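Putative hemin storage protein (Bordetella bronchiseptica, PDB 6AU1) cleaves deacetylated poly-beta-1,6-N-acetylglucosamine, a biofilm polysaccharide, through the C-terminal glycoside hydrolase domain that this chain represents. Local coordinates at residues Ser202-Met214 with Glu246-Tyr260. Numbering follows the deposited sequence.
Sequences SKGKIRYLIDFTM and EAWYGQSLPEFLKSY
Glu246 reaches across to helix 202-214 with an extended side chain, and its OE1 takes a hydrogen bond from Lys203 NZ at 2.9 Å on the syn lone pair, making a salt bridge. A water joins the same OE1 to Ser202 OG, and a second water ties that hydroxyl to the backbone O of Glu246. At Ala247 the carbonyl is bridged by water to Lys205 NZ, which also bonds to Glu169 O. Gly250, with positive phi, ends the short turn of helix and lets the chains close in: Ile206 CG1 lies 3.5 Å from Gly250 C, and a further water links the carbonyls of Ile206 and Gly250. Ser252 caps helix 253-259 through a weak bond from Glu255 N, while its CB rests against Ile206. Glu255 CB packs 3.6 Å from Ile210 CD1, whereas the carboxylate, swung round by a bend at chi2 (-62°), makes long salt bridges to Arg207 and Lys258, its plane 80° from the guanidinium. Ser259 OG, bonded to Glu255 O, sits 3.4 Å from Ile210 CG2. Tyr260 OH donates to Thr213 OG1 at 2.7 Å, with that oxygen at the ring edge, near its plane; Met214 CE touches Tyr260 CE1 at 3.5 Å. Thr213 OG1 in turn donates to Ile210 O, and Arg233 of strand 230-235 also bonds Tyr260 OH. Between these consecutive outer helices of a TIM-barrel-like domain, the linked hydroxyls thus fix the tyrosine ring's place, while the long pairs at exposed Arg207 probably add less than the close Lys203-Glu246 bridge.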
loop_
_atom_site.group_PDB
_atom_site.type_symbol
_atom_site.label_atom_id
_atom_site.label_comp_id
_atom_site.label_asym_id
_atom_site.label_seq_id
_atom_site.Cartn_x
_atom_site.Cartn_y
_atom_site.Cartn_z
ATOM N N SER A 202 15.014 -6.060 14.266
ATOM C CA SER A 202 14.522 -5.254 13.151
ATOM C C SER A 202 14.370 -6.095 11.882
ATOM O O SER A 202 13.308 -6.089 11.256
ATOM C CB SER A 202 15.451 -4.068 12.880
ATOM O OG SER A 202 15.051 -3.369 11.709
ATOM N N LYS A 203 15.418 -6.830 11.520
ATOM C CA LYS A 203 15.383 -7.660 10.313
ATOM C C LYS A 203 14.341 -8.768 10.430
ATOM O O LYS A 203 13.666 -9.101 9.453
ATOM C CB LYS A 203 16.760 -8.257 10.031
ATOM C CG LYS A 203 17.744 -7.245 9.465
ATOM C CD LYS A 203 17.246 -6.716 8.122
ATOM C CE LYS A 203 18.262 -5.793 7.465
ATOM N NZ LYS A 203 17.816 -5.361 6.107
ATOM N N GLY A 204 14.203 -9.326 11.631
ATOM C CA GLY A 204 13.221 -10.364 11.883
ATOM C C GLY A 204 11.795 -9.882 11.662
ATOM O O GLY A 204 10.971 -10.587 11.060
ATOM N N LYS A 205 11.490 -8.682 12.146
ATOM C CA LYS A 205 10.139 -8.143 11.973
ATOM C C LYS A 205 9.862 -7.854 10.503
ATOM O O LYS A 205 8.748 -8.085 10.018
ATOM C CB LYS A 205 9.944 -6.880 12.810
ATOM C CG LYS A 205 9.806 -7.185 14.300
ATOM C CD LYS A 205 9.533 -5.916 15.096
ATOM C CE LYS A 205 10.805 -5.073 15.210
ATOM N NZ LYS A 205 10.456 -3.735 15.769
ATOM N N ILE A 206 10.865 -7.336 9.802
ATOM C CA ILE A 206 10.722 -7.070 8.368
ATOM C C ILE A 206 10.361 -8.353 7.635
ATOM O O ILE A 206 9.412 -8.375 6.839
ATOM C CB ILE A 206 12.003 -6.455 7.776
ATOM C CG1 ILE A 206 12.151 -5.006 8.268
ATOM C CG2 ILE A 206 12.017 -6.540 6.225
ATOM C CD1 ILE A 206 13.594 -4.430 8.148
ATOM N N ARG A 207 11.081 -9.429 7.934
ATOM C CA ARG A 207 10.832 -10.705 7.270
ATOM C C ARG A 207 9.497 -11.308 7.702
ATOM O O ARG A 207 8.814 -11.949 6.892
ATOM C CB ARG A 207 11.980 -11.677 7.541
ATOM C CG ARG A 207 13.236 -11.292 6.787
ATOM C CD ARG A 207 14.316 -12.356 6.887
ATOM N NE ARG A 207 15.574 -11.904 6.298
ATOM C CZ ARG A 207 16.629 -11.507 7.004
ATOM N NH1 ARG A 207 16.581 -11.516 8.329
ATOM N NH2 ARG A 207 17.732 -11.109 6.384
ATOM N N TYR A 208 9.118 -11.105 8.963
ATOM C CA TYR A 208 7.843 -11.635 9.441
ATOM C C TYR A 208 6.664 -11.022 8.675
ATOM O O TYR A 208 5.754 -11.745 8.237
ATOM C CB TYR A 208 7.672 -11.394 10.945
ATOM C CG TYR A 208 6.484 -12.126 11.530
ATOM C CD1 TYR A 208 6.608 -13.427 11.997
ATOM C CD2 TYR A 208 5.230 -11.517 11.596
ATOM C CE1 TYR A 208 5.532 -14.100 12.529
ATOM C CE2 TYR A 208 4.146 -12.183 12.119
ATOM C CZ TYR A 208 4.298 -13.474 12.584
ATOM O OH TYR A 208 3.220 -14.152 13.115
ATOM N N LEU A 209 6.668 -9.698 8.524
ATOM C CA LEU A 209 5.599 -9.031 7.768
ATOM C C LEU A 209 5.596 -9.480 6.316
ATOM O O LEU A 209 4.529 -9.703 5.730
ATOM C CB LEU A 209 5.735 -7.505 7.840
ATOM C CG LEU A 209 5.463 -6.883 9.211
ATOM C CD1 LEU A 209 5.715 -5.361 9.161
ATOM C CD2 LEU A 209 4.031 -7.193 9.674
ATOM N N ILE A 210 6.783 -9.615 5.723
ATOM C CA ILE A 210 6.846 -10.082 4.339
ATOM C C ILE A 210 6.269 -11.492 4.213
ATOM O O ILE A 210 5.474 -11.767 3.305
ATOM C CB ILE A 210 8.278 -10.061 3.799
ATOM C CG1 ILE A 210 8.759 -8.610 3.642
ATOM C CG2 ILE A 210 8.360 -10.811 2.469
ATOM C CD1 ILE A 210 10.274 -8.468 3.333
ATOM N N ASP A 211 6.663 -12.378 5.127
ATOM C CA ASP A 211 6.178 -13.754 5.101
ATOM C C ASP A 211 4.664 -13.779 5.253
ATOM O O ASP A 211 3.985 -14.586 4.605
ATOM C CB ASP A 211 6.843 -14.593 6.193
ATOM C CG ASP A 211 8.279 -14.936 5.862
ATOM O OD1 ASP A 211 8.671 -14.765 4.683
ATOM O OD2 ASP A 211 9.012 -15.381 6.773
ATOM N N PHE A 212 4.138 -12.892 6.096
ATOM C CA PHE A 212 2.691 -12.806 6.282
ATOM C C PHE A 212 2.024 -12.419 4.970
ATOM O O PHE A 212 1.008 -13.024 4.584
ATOM C CB PHE A 212 2.329 -11.802 7.382
ATOM C CG PHE A 212 0.852 -11.700 7.647
ATOM C CD1 PHE A 212 0.101 -12.835 7.918
ATOM C CD2 PHE A 212 0.217 -10.467 7.623
ATOM C CE1 PHE A 212 -1.266 -12.738 8.168
ATOM C CE2 PHE A 212 -1.147 -10.354 7.872
ATOM C CZ PHE A 212 -1.890 -11.491 8.148
ATOM N N THR A 213 2.588 -11.435 4.266
ATOM C CA THR A 213 1.995 -11.060 2.978
ATOM C C THR A 213 2.131 -12.188 1.960
ATOM O O THR A 213 1.295 -12.313 1.077
ATOM C CB THR A 213 2.590 -9.764 2.379
ATOM O OG1 THR A 213 3.976 -9.946 2.062
ATOM C CG2 THR A 213 2.388 -8.576 3.342
ATOM N N MET A 214 3.161 -13.024 2.078
ATOM C CA MET A 214 3.286 -14.160 1.154
ATOM C C MET A 214 2.215 -15.210 1.452
ATOM O O MET A 214 1.745 -15.889 0.545
ATOM C CB MET A 214 4.672 -14.787 1.235
ATOM C CG MET A 214 5.800 -13.878 0.748
ATOM S SD MET A 214 5.626 -13.423 -0.997
ATOM C CE MET A 214 4.998 -11.756 -0.839
ATOM N N GLU A 246 15.021 1.513 8.843
ATOM C CA GLU A 246 14.359 0.203 8.797
ATOM C C GLU A 246 13.901 -0.225 10.180
ATOM O O GLU A 246 12.845 -0.834 10.334
ATOM C CB GLU A 246 15.291 -0.867 8.230
ATOM C CG GLU A 246 15.559 -0.720 6.739
ATOM C CD GLU A 246 16.485 -1.799 6.220
ATOM O OE1 GLU A 246 16.739 -2.771 6.965
ATOM O OE2 GLU A 246 16.950 -1.676 5.066
ATOM N N ALA A 247 14.708 0.098 11.188
ATOM C CA ALA A 247 14.406 -0.293 12.560
ATOM C C ALA A 247 13.095 0.285 13.101
ATOM O O ALA A 247 12.507 -0.303 14.006
ATOM C CB ALA A 247 15.557 0.098 13.482
ATOM N N TRP A 248 12.626 1.421 12.583
ATOM C CA TRP A 248 11.351 1.929 13.100
ATOM C C TRP A 248 10.275 2.047 12.026
ATOM O O TRP A 248 9.235 2.672 12.246
ATOM C CB TRP A 248 11.535 3.268 13.845
ATOM C CG TRP A 248 12.204 4.379 13.103
ATOM C CD1 TRP A 248 11.601 5.315 12.306
ATOM C CD2 TRP A 248 13.604 4.697 13.109
ATOM N NE1 TRP A 248 12.544 6.188 11.810
ATOM C CE2 TRP A 248 13.780 5.830 12.289
ATOM C CE3 TRP A 248 14.726 4.128 13.722
ATOM C CZ2 TRP A 248 15.032 6.409 12.069
ATOM C CZ3 TRP A 248 15.968 4.699 13.496
ATOM C CH2 TRP A 248 16.109 5.827 12.673
ATOM N N TYR A 249 10.516 1.410 10.882
ATOM C CA TYR A 249 9.488 1.248 9.853
ATOM C C TYR A 249 9.037 -0.200 9.667
ATOM O O TYR A 249 7.886 -0.444 9.313
ATOM C CB TYR A 249 9.987 1.782 8.505
ATOM C CG TYR A 249 9.794 3.268 8.301
ATOM C CD1 TYR A 249 10.702 4.184 8.821
ATOM C CD2 TYR A 249 8.712 3.755 7.562
ATOM C CE1 TYR A 249 10.540 5.546 8.626
ATOM C CE2 TYR A 249 8.545 5.118 7.350
ATOM C CZ TYR A 249 9.461 6.006 7.879
ATOM O OH TYR A 249 9.305 7.363 7.690
ATOM N N GLY A 250 9.937 -1.160 9.848
ATOM C CA GLY A 250 9.571 -2.545 9.587
ATOM C C GLY A 250 9.444 -2.814 8.093
ATOM O O GLY A 250 8.732 -3.731 7.670
ATOM N N GLN A 251 10.146 -2.007 7.301
ATOM C CA GLN A 251 10.192 -2.155 5.843
ATOM C C GLN A 251 11.631 -1.998 5.375
ATOM O O GLN A 251 12.423 -1.357 6.050
ATOM C CB GLN A 251 9.315 -1.114 5.150
ATOM C CG GLN A 251 7.865 -1.065 5.617
ATOM C CD GLN A 251 7.058 -0.066 4.819
ATOM O OE1 GLN A 251 7.610 0.827 4.189
ATOM N NE2 GLN A 251 5.738 -0.215 4.838
ATOM N N SER A 252 11.954 -2.551 4.207
ATOM C CA SER A 252 13.334 -2.594 3.714
ATOM C C SER A 252 13.337 -2.725 2.199
ATOM O O SER A 252 12.612 -3.547 1.667
ATOM C CB SER A 252 14.090 -3.776 4.331
ATOM O OG SER A 252 15.232 -4.106 3.578
ATOM N N LEU A 253 14.152 -1.934 1.503
ATOM C CA LEU A 253 14.170 -2.024 0.044
ATOM C C LEU A 253 14.759 -3.354 -0.448
ATOM O O LEU A 253 14.143 -4.010 -1.287
ATOM C CB LEU A 253 14.923 -0.840 -0.572
ATOM C CG LEU A 253 15.075 -0.888 -2.094
ATOM C CD1 LEU A 253 13.707 -1.011 -2.784
ATOM C CD2 LEU A 253 15.817 0.343 -2.581
ATOM N N PRO A 254 15.933 -3.774 0.072
ATOM C CA PRO A 254 16.478 -5.052 -0.419
ATOM C C PRO A 254 15.549 -6.245 -0.198
ATOM O O PRO A 254 15.415 -7.093 -1.088
ATOM C CB PRO A 254 17.758 -5.231 0.408
ATOM C CG PRO A 254 18.131 -3.879 0.831
ATOM C CD PRO A 254 16.872 -3.109 0.999
ATOM N N GLU A 255 14.932 -6.311 0.978
ATOM C CA GLU A 255 14.051 -7.424 1.304
ATOM C C GLU A 255 12.772 -7.369 0.466
ATOM O O GLU A 255 12.255 -8.408 0.061
ATOM C CB GLU A 255 13.708 -7.428 2.794
ATOM C CG GLU A 255 14.911 -7.699 3.701
ATOM C CD GLU A 255 15.527 -9.065 3.455
ATOM O OE1 GLU A 255 14.767 -10.034 3.251
ATOM O OE2 GLU A 255 16.772 -9.170 3.459
ATOM N N PHE A 256 12.268 -6.165 0.213
ATOM C CA PHE A 256 11.076 -6.015 -0.628
ATOM C C PHE A 256 11.385 -6.466 -2.043
ATOM O O PHE A 256 10.576 -7.156 -2.679
ATOM C CB PHE A 256 10.573 -4.565 -0.661
ATOM C CG PHE A 256 9.643 -4.193 0.478
ATOM C CD1 PHE A 256 9.794 -4.743 1.743
ATOM C CD2 PHE A 256 8.627 -3.273 0.271
ATOM C CE1 PHE A 256 8.928 -4.380 2.787
ATOM C CE2 PHE A 256 7.755 -2.915 1.309
ATOM C CZ PHE A 256 7.927 -3.461 2.568
ATOM N N LEU A 257 12.556 -6.078 -2.541
ATOM C CA LEU A 257 12.923 -6.417 -3.914
ATOM C C LEU A 257 13.031 -7.923 -4.097
ATOM O O LEU A 257 12.800 -8.438 -5.196
ATOM C CB LEU A 257 14.246 -5.748 -4.310
ATOM C CG LEU A 257 14.194 -4.245 -4.603
ATOM C CD1 LEU A 257 15.604 -3.658 -4.693
ATOM C CD2 LEU A 257 13.400 -3.961 -5.881
ATOM N N LYS A 258 13.387 -8.626 -3.022
ATOM C CA LYS A 258 13.546 -10.070 -3.080
ATOM C C LYS A 258 12.210 -10.804 -3.079
ATOM O O LYS A 258 12.130 -11.950 -3.532
ATOM C CB LYS A 258 14.403 -10.558 -1.904
ATOM C CG LYS A 258 15.892 -10.310 -2.074
ATOM C CD LYS A 258 16.643 -10.481 -0.761
ATOM C CE LYS A 258 16.351 -11.822 -0.109
ATOM N NZ LYS A 258 17.109 -11.981 1.167
ATOM N N SER A 259 11.168 -10.148 -2.585
ATOM C CA SER A 259 9.920 -10.849 -2.288
ATOM C C SER A 259 8.700 -10.413 -3.096
ATOM O O SER A 259 7.762 -11.193 -3.261
ATOM C CB SER A 259 9.599 -10.698 -0.804
ATOM O OG SER A 259 10.716 -11.062 -0.007
ATOM N N TYR A 260 8.690 -9.179 -3.585
ATOM C CA TYR A 260 7.527 -8.706 -4.340
ATOM C C TYR A 260 7.864 -8.577 -5.814
ATOM O O TYR A 260 9.019 -8.382 -6.177
ATOM C CB TYR A 260 7.016 -7.366 -3.787
ATOM C CG TYR A 260 6.629 -7.482 -2.333
ATOM C CD1 TYR A 260 5.450 -8.106 -1.964
ATOM C CD2 TYR A 260 7.473 -7.009 -1.327
ATOM C CE1 TYR A 260 5.100 -8.235 -0.632
ATOM C CE2 TYR A 260 7.138 -7.143 -0.005
ATOM C CZ TYR A 260 5.960 -7.758 0.343
ATOM O OH TYR A 260 5.631 -7.904 1.666
HETATM O O HOH W 1 12.075 -3.491 11.469
HETATM O O HOH W 2 16.873 -3.548 9.684
HETATM O O HOH W 3 13.035 -2.575 15.507
HETATM O O HOH W 4 8.212 -5.889 6.015
#